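Local atomic coordinates of cysteine desulfurase (Fervidobacterium islandicum, PDB entry 6A6G), a protein that probably uses pyridoxal-5'-phosphate to take sulfur from cysteine, leaving alanine, and to pass it on for iron-sulfur cluster assembly. Residues Leu345-Val350 / Asn394-Ala399; Glu333-Ile338 / Lys386-Asp391; Glu324-Leu329 / Asp411-Gly416. One frame throughout, in Å; residues are numbered along the deposited sequence.

Contact 1: Leu345-Val350 / Asn394-Ala399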
loop_
_atom_site.group_PDB
_atom_site.type_symbol
_atom_site.label_atom_id
_atom_site.label_comp_id
_atom_site.label_asym_id
_atom_site.label_seq_id
_atom_site.Cartn_x
_atom_site.Cartn_y
_atom_site.Cartn_z
ATOM N N LEU B 345 5.071 -24.869 -9.600
ATOM C CA LEU B 345 6.031 -24.999 -8.488
ATOM C C LEU B 345 6.063 -26.406 -7.921
ATOM O O LEU B 345 5.059 -27.072 -7.887
ATOM C CB LEU B 345 5.682 -24.047 -7.323
ATOM C CG LEU B 345 4.329 -24.312 -6.631
ATOM C CD1 LEU B 345 4.420 -25.200 -5.410
ATOM C CD2 LEU B 345 3.645 -23.010 -6.238
ATOM N N VAL B 346 7.225 -26.826 -7.448
ATOM C CA VAL B 346 7.354 -28.065 -6.755
ATOM C C VAL B 346 8.013 -27.845 -5.422
ATOM O O VAL B 346 9.131 -27.349 -5.351
ATOM C CB VAL B 346 8.155 -29.084 -7.581
ATOM C CG1 VAL B 346 8.209 -30.418 -6.881
ATOM C CG2 VAL B 346 7.435 -29.317 -8.889
ATOM N N SER B 347 7.313 -28.232 -4.369
ATOM C CA SER B 347 7.930 -28.307 -3.062
ATOM C C SER B 347 8.494 -29.705 -2.803
ATOM O O SER B 347 7.869 -30.702 -3.128
ATOM C CB SER B 347 6.923 -27.994 -1.982
ATOM O OG SER B 347 6.622 -26.635 -1.971
ATOM N N PHE B 348 9.641 -29.771 -2.158
ATOM C CA PHE B 348 10.323 -31.024 -2.002
ATOM C C PHE B 348 11.346 -30.957 -0.889
ATOM O O PHE B 348 11.686 -29.889 -0.422
ATOM C CB PHE B 348 11.006 -31.403 -3.328
ATOM C CG PHE B 348 12.061 -30.423 -3.801
ATOM C CD1 PHE B 348 11.738 -29.376 -4.612
ATOM C CD2 PHE B 348 13.415 -30.607 -3.472
ATOM C CE1 PHE B 348 12.709 -28.485 -5.055
ATOM C CE2 PHE B 348 14.389 -29.734 -3.922
ATOM C CZ PHE B 348 14.033 -28.668 -4.703
ATOM N N ASN B 349 11.814 -32.110 -0.453
ATOM C CA ASN B 349 12.961 -32.194 0.438
ATOM C C ASN B 349 14.015 -33.136 -0.093
ATOM O O ASN B 349 13.704 -34.096 -0.773
ATOM C CB ASN B 349 12.514 -32.642 1.783
ATOM C CG ASN B 349 12.128 -31.496 2.661
ATOM O OD1 ASN B 349 12.915 -30.572 2.859
ATOM N ND2 ASN B 349 10.930 -31.565 3.233
ATOM N N VAL B 350 15.267 -32.831 0.189
ATOM C CA VAL B 350 16.368 -33.698 -0.175
ATOM C C VAL B 350 16.634 -34.571 1.031
ATOM O O VAL B 350 16.781 -34.060 2.132
ATOM C CB VAL B 350 17.633 -32.894 -0.535
ATOM C CG1 VAL B 350 18.839 -33.826 -0.668
ATOM C CG2 VAL B 350 17.423 -32.103 -1.816
ATOM N N ASN B 394 10.163 -29.964 9.025
ATOM C CA ASN B 394 9.115 -28.975 9.218
ATOM C C ASN B 394 9.254 -27.795 8.242
ATOM O O ASN B 394 8.794 -26.704 8.512
ATOM C CB ASN B 394 9.040 -28.550 10.701
ATOM C CG ASN B 394 8.731 -29.740 11.618
ATOM O OD1 ASN B 394 7.968 -30.655 11.231
ATOM N ND2 ASN B 394 9.342 -29.761 12.811
ATOM N N SER B 395 9.849 -28.066 7.081
ATOM C CA SER B 395 10.069 -27.066 6.045
ATOM C C SER B 395 10.350 -27.783 4.754
ATOM O O SER B 395 10.382 -29.007 4.691
ATOM C CB SER B 395 11.243 -26.131 6.404
ATOM O OG SER B 395 12.387 -26.882 6.784
ATOM N N THR B 396 10.630 -27.004 3.727
ATOM C CA THR B 396 10.650 -27.514 2.394
ATOM C C THR B 396 11.477 -26.580 1.508
ATOM O O THR B 396 11.567 -25.384 1.775
ATOM C CB THR B 396 9.184 -27.548 1.917
ATOM O OG1 THR B 396 8.565 -28.768 2.340
ATOM C CG2 THR B 396 9.054 -27.394 0.466
ATOM N N VAL B 397 12.076 -27.168 0.476
ATOM C CA VAL B 397 12.586 -26.449 -0.666
ATOM C C VAL B 397 11.465 -26.245 -1.685
ATOM O O VAL B 397 10.567 -27.086 -1.851
ATOM C CB VAL B 397 13.751 -27.199 -1.352
ATOM C CG1 VAL B 397 14.400 -26.316 -2.380
ATOM C CG2 VAL B 397 14.790 -27.601 -0.333
ATOM N N ARG B 398 11.500 -25.115 -2.365
ATOM C CA ARG B 398 10.488 -24.857 -3.355
ATOM C C ARG B 398 11.155 -24.249 -4.554
ATOM O O ARG B 398 11.799 -23.215 -4.424
ATOM C CB ARG B 398 9.373 -23.943 -2.814
ATOM C CG ARG B 398 8.197 -23.846 -3.775
ATOM C CD ARG B 398 7.209 -22.744 -3.425
ATOM N NE ARG B 398 7.887 -21.463 -3.277
ATOM C CZ ARG B 398 7.359 -20.378 -2.732
ATOM N NH1 ARG B 398 6.109 -20.387 -2.281
ATOM N NH2 ARG B 398 8.091 -19.272 -2.646
ATOM N N ALA B 399 11.008 -24.917 -5.698
ATOM C CA ALA B 399 11.373 -24.379 -6.992
ATOM C C ALA B 399 10.102 -24.101 -7.770
ATOM O O ALA B 399 9.191 -24.941 -7.846
ATOM C CB ALA B 399 12.230 -25.377 -7.738
#
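The F348 ring carries V397 on one face: V397 CB stands 3.8 Å from the ring centroid, 19° off the normal, a CH-pi contact displaced toward the rim, and V397 CG1 closes on CZ. F348 CE1 also makes an apolar contact with A399 CB at 4.1 Å. The two strands, 345-350 and 396-400, are antiparallel neighbours in the sheet of the small C-terminal domain of a class-V aminotransferase fold. F348 CG sits between the backbone N and the carbonyl carbon (chi1 62°), which brings the end of the ring nearer the neighbouring strand, over V397. Without the ring, as with an alanine at this position, V397 CB and CG1 would probably lose the surface they rest on, and a gap would open beside A399 and L417 of helix 407-422.

V346 with A399 and F348 with V397 are hydrogen-bonded pairs, each joined by two backbone bonds; S347 and R398 form the non-hydrogen-bonded pair between them. On the face of S347 and R398, the hydroxyl of S347 bonds V188 O while its CB meets T396 CG2 at 3.3 Å. R398 passes its aliphatic CG 3.7 Å from S347 OG, then bends at chi3 so that NH1 reaches N187 O. Its side chain comes within about 6 Å of the bound pyridoxal-5'-phosphate, placing the face that carries S347 and R398 near the cofactor.

Past the last bridge comes the N349 side chain, which crosses that of T396 at about a right angle. N349 ND2 also bonds Y335 OH, and gives S395 O a bond of 3.0 Å in both the amide and the carbonyl plane, with an N-H...O angle of 161°.

Contact 2: Glu333-Ile338 / Lys386-Asp391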
loop_
_atom_site.group_PDB
_atom_site.type_symbol
_atom_site.label_atom_id
_atom_site.label_comp_id
_atom_site.label_asym_id
_atom_site.label_seq_id
_atom_site.Cartn_x
_atom_site.Cartn_y
_atom_site.Cartn_z
ATOM N N GLU B 333 11.827 -36.280 -1.799
ATOM C CA GLU B 333 10.429 -36.475 -1.505
ATOM C C GLU B 333 9.696 -35.260 -2.048
ATOM O O GLU B 333 10.071 -34.137 -1.743
ATOM C CB GLU B 333 10.246 -36.587 0.002
ATOM C CG GLU B 333 8.805 -36.777 0.418
ATOM C CD GLU B 333 8.671 -37.185 1.876
ATOM O OE1 GLU B 333 8.869 -36.357 2.804
ATOM O OE2 GLU B 333 8.352 -38.367 2.093
ATOM N N VAL B 334 8.676 -35.493 -2.866
ATOM C CA VAL B 334 7.908 -34.433 -3.495
ATOM C C VAL B 334 6.508 -34.314 -2.847
ATOM O O VAL B 334 5.982 -35.307 -2.372
ATOM C CB VAL B 334 7.841 -34.680 -5.004
ATOM C CG1 VAL B 334 6.980 -33.634 -5.699
ATOM C CG2 VAL B 334 9.249 -34.671 -5.604
ATOM N N TYR B 335 5.942 -33.101 -2.769
ATOM C CA TYR B 335 4.640 -32.866 -2.148
ATOM C C TYR B 335 3.661 -32.346 -3.195
ATOM O O TYR B 335 4.053 -31.845 -4.255
ATOM C CB TYR B 335 4.788 -31.908 -0.973
ATOM C CG TYR B 335 5.905 -32.358 -0.046
ATOM C CD1 TYR B 335 5.770 -33.479 0.740
ATOM C CD2 TYR B 335 7.104 -31.670 0.013
ATOM C CE1 TYR B 335 6.792 -33.916 1.560
ATOM C CE2 TYR B 335 8.142 -32.101 0.838
ATOM C CZ TYR B 335 7.987 -33.227 1.598
ATOM O OH TYR B 335 9.024 -33.654 2.401
ATOM N N GLY B 336 2.375 -32.523 -2.947
ATOM C CA GLY B 336 1.351 -32.151 -3.924
ATOM C C GLY B 336 0.866 -33.289 -4.796
ATOM O O GLY B 336 1.365 -34.380 -4.713
ATOM N N PRO B 337 -0.126 -33.023 -5.640
ATOM C CA PRO B 337 -0.689 -34.036 -6.533
ATOM C C PRO B 337 0.240 -34.351 -7.665
ATOM O O PRO B 337 0.899 -33.452 -8.208
ATOM C CB PRO B 337 -1.930 -33.323 -7.129
ATOM C CG PRO B 337 -1.584 -31.862 -7.105
ATOM C CD PRO B 337 -0.725 -31.687 -5.866
ATOM N N ILE B 338 0.304 -35.599 -8.066
ATOM C CA ILE B 338 1.004 -35.874 -9.307
ATOM C C ILE B 338 -0.069 -35.997 -10.378
ATOM O O ILE B 338 -0.528 -37.117 -10.680
ATOM C CB ILE B 338 1.880 -37.139 -9.208
ATOM C CG1 ILE B 338 2.833 -37.017 -8.002
ATOM C CG2 ILE B 338 2.611 -37.395 -10.540
ATOM C CD1 ILE B 338 3.591 -35.701 -7.914
ATOM N N LYS B 386 3.057 -35.692 8.518
ATOM C CA LYS B 386 2.386 -36.969 8.776
ATOM C C LYS B 386 2.449 -37.900 7.568
ATOM O O LYS B 386 2.372 -39.105 7.716
ATOM C CB LYS B 386 0.937 -36.730 9.251
ATOM C CG LYS B 386 0.817 -36.140 10.661
ATOM C CD LYS B 386 1.267 -37.111 11.764
ATOM C CE LYS B 386 2.772 -37.059 12.119
ATOM N NZ LYS B 386 3.162 -36.072 13.179
ATOM N N GLY B 387 2.626 -37.355 6.376
ATOM C CA GLY B 387 2.796 -38.175 5.178
ATOM C C GLY B 387 4.239 -38.408 4.779
ATOM O O GLY B 387 4.485 -39.032 3.777
ATOM N N SER B 388 5.197 -37.905 5.548
ATOM C CA SER B 388 6.616 -37.949 5.144
ATOM C C SER B 388 7.229 -39.336 5.439
ATOM O O SER B 388 6.851 -39.993 6.420
ATOM C CB SER B 388 7.411 -36.853 5.882
ATOM O OG SER B 388 8.714 -36.672 5.356
ATOM N N LYS B 389 8.161 -39.762 4.584
ATOM C CA LYS B 389 8.874 -41.015 4.775
ATOM C C LYS B 389 10.338 -40.756 5.105
ATOM O O LYS B 389 11.150 -41.662 5.113
ATOM C CB LYS B 389 8.749 -41.937 3.539
ATOM C CG LYS B 389 7.325 -42.283 3.080
ATOM C CD LYS B 389 6.373 -42.628 4.238
ATOM C CE LYS B 389 4.962 -42.968 3.738
ATOM N NZ LYS B 389 3.885 -42.556 4.696
ATOM N N ILE B 390 10.669 -39.521 5.418
ATOM C CA ILE B 390 12.030 -39.162 5.791
ATOM C C ILE B 390 11.983 -38.465 7.135
ATOM O O ILE B 390 10.925 -38.335 7.726
ATOM C CB ILE B 390 12.668 -38.232 4.754
ATOM C CG1 ILE B 390 12.003 -36.849 4.783
ATOM C CG2 ILE B 390 12.554 -38.852 3.368
ATOM C CD1 ILE B 390 12.317 -35.988 3.575
ATOM N N ASP B 391 13.142 -38.032 7.609
ATOM C CA ASP B 391 13.236 -37.171 8.770
ATOM C C ASP B 391 12.804 -35.748 8.350
ATOM O O ASP B 391 13.591 -34.989 7.779
ATOM C CB ASP B 391 14.676 -37.196 9.289
ATOM C CG ASP B 391 14.808 -36.620 10.685
ATOM O OD1 ASP B 391 13.780 -36.273 11.321
ATOM O OD2 ASP B 391 15.966 -36.522 11.142
#
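E333 reaches the 386-391 loop with its carboxylate, and both oxygens are used. E333 OE1 accepts the hydroxyl of S388 at 2.6 Å from OG, and E333 OE2 accepts the backbone N-H of K389 at 2.9 Å from N, with an N-H...O angle of 164°. Both carboxylate oxygens use their syn lone pairs for these two bonds, so the loop backbone and the serine meet the carboxylate end-on. The anti lone pair of E333 OE1 goes to Y335 OH, 2.7 Å away, two residues along the same chain. Three donors thus hold the carboxylate and fix its rotation, and would probably stabilise it as the anion.

The glutamate reaches this far because CG is anti to the backbone N (chi1 179°) and the chain stays extended through CD. S388 turns its OG anti to its own backbone N as well (chi1 -169°), which brings the hydroxyl to OE1; the same OG receives a weak bond from I390 N.

E333 belongs to strand 332-334, an outermost strand of the C-terminal-domain sheet of this class-V aminotransferase fold, and the loop follows helix 378-386. The carboxylate therefore ties the sheet's edge to a connection leading into strand 396-400.

I390 supplies the apolar side. I390 CD1 comes 3.6 Å from E333 OE1 and also lies near the hydroxyl of Y335. K389 lays its CB 3.9 Å from E333 OE2, then bends at chi2 and leads away. That leaves K389 NZ 6.7 Å from E333 OE2, too far for a salt bridge. Beyond it, D391 OD1 bonds H60 NE2 of the neighbouring NifU chain.

Contact 3: Glu324-Leu329 / Asp411-Gly416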
loop_
_atom_site.group_PDB
_atom_site.type_symbol
_atom_site.label_atom_id
_atom_site.label_comp_id
_atom_site.label_asym_id
_atom_site.label_seq_id
_atom_site.Cartn_x
_atom_site.Cartn_y
_atom_site.Cartn_z
ATOM N N GLU B 324 8.382 -34.046 -13.830
ATOM C CA GLU B 324 9.033 -35.244 -14.333
ATOM C C GLU B 324 10.475 -35.438 -13.858
ATOM O O GLU B 324 10.832 -36.512 -13.359
ATOM C CB GLU B 324 9.005 -35.256 -15.851
ATOM C CG GLU B 324 7.625 -35.581 -16.408
ATOM C CD GLU B 324 7.499 -35.286 -17.897
ATOM O OE1 GLU B 324 6.355 -35.442 -18.413
ATOM O OE2 GLU B 324 8.536 -34.910 -18.537
ATOM N N LYS B 325 11.293 -34.406 -14.008
ATOM C CA LYS B 325 12.694 -34.485 -13.572
ATOM C C LYS B 325 12.795 -34.602 -12.072
ATOM O O LYS B 325 13.666 -35.271 -11.572
ATOM C CB LYS B 325 13.547 -33.290 -14.052
ATOM C CG LYS B 325 13.521 -32.971 -15.546
ATOM C CD LYS B 325 13.660 -34.175 -16.469
ATOM C CE LYS B 325 15.037 -34.806 -16.431
ATOM N NZ LYS B 325 14.899 -36.305 -16.318
ATOM N N MET B 326 11.911 -33.962 -11.331
ATOM C CA MET B 326 12.020 -34.054 -9.882
ATOM C C MET B 326 11.656 -35.480 -9.438
ATOM O O MET B 326 12.352 -36.079 -8.606
ATOM C CB MET B 326 11.177 -32.979 -9.196
ATOM C CG MET B 326 11.694 -32.538 -7.826
ATOM S SD MET B 326 13.235 -31.589 -7.800
ATOM C CE MET B 326 13.094 -30.894 -9.415
ATOM N N MET B 327 10.597 -36.016 -10.045
ATOM C CA MET B 327 10.138 -37.407 -9.815
ATOM C C MET B 327 11.175 -38.496 -10.142
ATOM O O MET B 327 11.131 -39.560 -9.545
ATOM C CB MET B 327 8.866 -37.719 -10.619
ATOM C CG MET B 327 7.622 -36.942 -10.205
ATOM S SD MET B 327 6.564 -37.800 -9.044
ATOM C CE MET B 327 7.518 -37.656 -7.536
ATOM N N GLU B 328 12.093 -38.253 -11.079
ATOM C CA GLU B 328 13.117 -39.245 -11.379
ATOM C C GLU B 328 14.154 -39.396 -10.307
ATOM O O GLU B 328 14.943 -40.315 -10.405
ATOM C CB GLU B 328 13.839 -38.957 -12.689
ATOM C CG GLU B 328 13.079 -39.390 -13.931
ATOM C CD GLU B 328 12.836 -40.892 -13.990
ATOM O OE1 GLU B 328 13.786 -41.673 -13.725
ATOM O OE2 GLU B 328 11.692 -41.290 -14.297
ATOM N N LEU B 329 14.169 -38.529 -9.296
ATOM C CA LEU B 329 15.230 -38.577 -8.311
ATOM C C LEU B 329 14.863 -39.426 -7.080
ATOM O O LEU B 329 13.894 -39.126 -6.377
ATOM C CB LEU B 329 15.629 -37.153 -7.905
ATOM C CG LEU B 329 16.152 -36.201 -9.002
ATOM C CD1 LEU B 329 16.214 -34.750 -8.531
ATOM C CD2 LEU B 329 17.514 -36.646 -9.508
ATOM N N ASP B 411 17.201 -28.242 -15.650
ATOM C CA ASP B 411 18.291 -29.205 -15.671
ATOM C C ASP B 411 19.391 -28.747 -14.735
ATOM O O ASP B 411 20.043 -29.583 -14.103
ATOM C CB ASP B 411 18.857 -29.370 -17.072
ATOM C CG ASP B 411 17.913 -30.112 -18.041
ATOM O OD1 ASP B 411 17.104 -30.989 -17.620
ATOM O OD2 ASP B 411 18.003 -29.825 -19.259
ATOM N N VAL B 412 19.601 -27.432 -14.613
ATOM C CA VAL B 412 20.639 -26.955 -13.694
ATOM C C VAL B 412 20.212 -27.229 -12.262
ATOM O O VAL B 412 21.033 -27.658 -11.457
ATOM C CB VAL B 412 21.015 -25.464 -13.896
ATOM C CG1 VAL B 412 21.948 -24.975 -12.771
ATOM C CG2 VAL B 412 21.679 -25.275 -15.248
ATOM N N LEU B 413 18.941 -26.991 -11.936
ATOM C CA LEU B 413 18.411 -27.384 -10.619
ATOM C C LEU B 413 18.724 -28.837 -10.353
ATOM O O LEU B 413 19.134 -29.195 -9.234
ATOM C CB LEU B 413 16.878 -27.152 -10.516
ATOM C CG LEU B 413 16.070 -27.710 -9.321
ATOM C CD1 LEU B 413 16.484 -27.017 -8.039
ATOM C CD2 LEU B 413 14.582 -27.516 -9.499
ATOM N N ILE B 414 18.531 -29.676 -11.371
ATOM C CA ILE B 414 18.729 -31.120 -11.202
ATOM C C ILE B 414 20.187 -31.454 -10.950
ATOM O O ILE B 414 20.512 -32.198 -10.044
ATOM C CB ILE B 414 18.198 -31.891 -12.409
ATOM C CG1 ILE B 414 16.677 -31.706 -12.513
ATOM C CG2 ILE B 414 18.526 -33.362 -12.308
ATOM C CD1 ILE B 414 15.867 -32.165 -11.308
ATOM N N GLU B 415 21.075 -30.861 -11.727
ATOM C CA GLU B 415 22.505 -31.020 -11.488
ATOM C C GLU B 415 22.843 -30.666 -10.041
ATOM O O GLU B 415 23.466 -31.456 -9.316
ATOM C CB GLU B 415 23.336 -30.193 -12.468
ATOM C CG GLU B 415 24.821 -30.199 -12.097
ATOM C CD GLU B 415 25.743 -29.451 -13.077
ATOM O OE1 GLU B 415 25.198 -28.799 -14.027
ATOM O OE2 GLU B 415 27.014 -29.540 -12.887
ATOM N N GLY B 416 22.425 -29.476 -9.620
ATOM C CA GLY B 416 22.687 -29.003 -8.249
ATOM C C GLY B 416 22.209 -29.957 -7.167
ATOM O O GLY B 416 22.926 -30.237 -6.209
#
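I414 CD1 is the point on which three side chains of 324-329 converge: M326 CE at 3.6 Å, K325 CB at 3.8 Å and L329 CD1 at 3.8 Å. This is the tight part. M326 bends at chi2 and chi3, curling its methyl back toward helix 407-422; the M326 and I414 side chains slide past each other in opposite directions, and M326 CE meets L413 CD2 at 3.7 Å, the M326 and L413 side chains crossing at about a right angle. I414 holds CG1 anti to its carbonyl carbon (chi1 -64°), which sends CD1 forward into the other segment.

The side of K325, partly open to solvent, is looser. Its CB and the CG1 of I414 touch, but the chain then bends and leads away, and K325 NZ stays 5.9 Å from D411 OD1. D411 finds its partners elsewhere: OD1 takes a hydrogen bond from Y321 OH, and OD2 pairs with R6 in a salt bridge.

Inward, M326 also packs on V334 of strand 332-334 and L413 on L362 of helix 355-366. Such apolar contacts between neighbouring helices that also reach the sheet are characteristic of the layered alpha/beta C-terminal domain of class-V aminotransferases.

How the contacts relate
From the N terminus, the chain first enters contact 3 on helix 308-327, then turns into strand 332-334 of contact 2 and strand 345-350 of contact 1. After helix 355-366, strand 368-373 and helix 378-386, it returns through loop 386-391, closing contact 2, and strand 396-400, closing contact 1; helix 407-422 closes contact 3 last. Contacts 1 and 2 therefore cross, and both nest inside the loop closed by contact 3. The sheet joins the first two, as E333 O accepts N349 N. Helices reach it from contact 3: A399 CB packs on L413 CD2, and V334 CG2 on M326 CG.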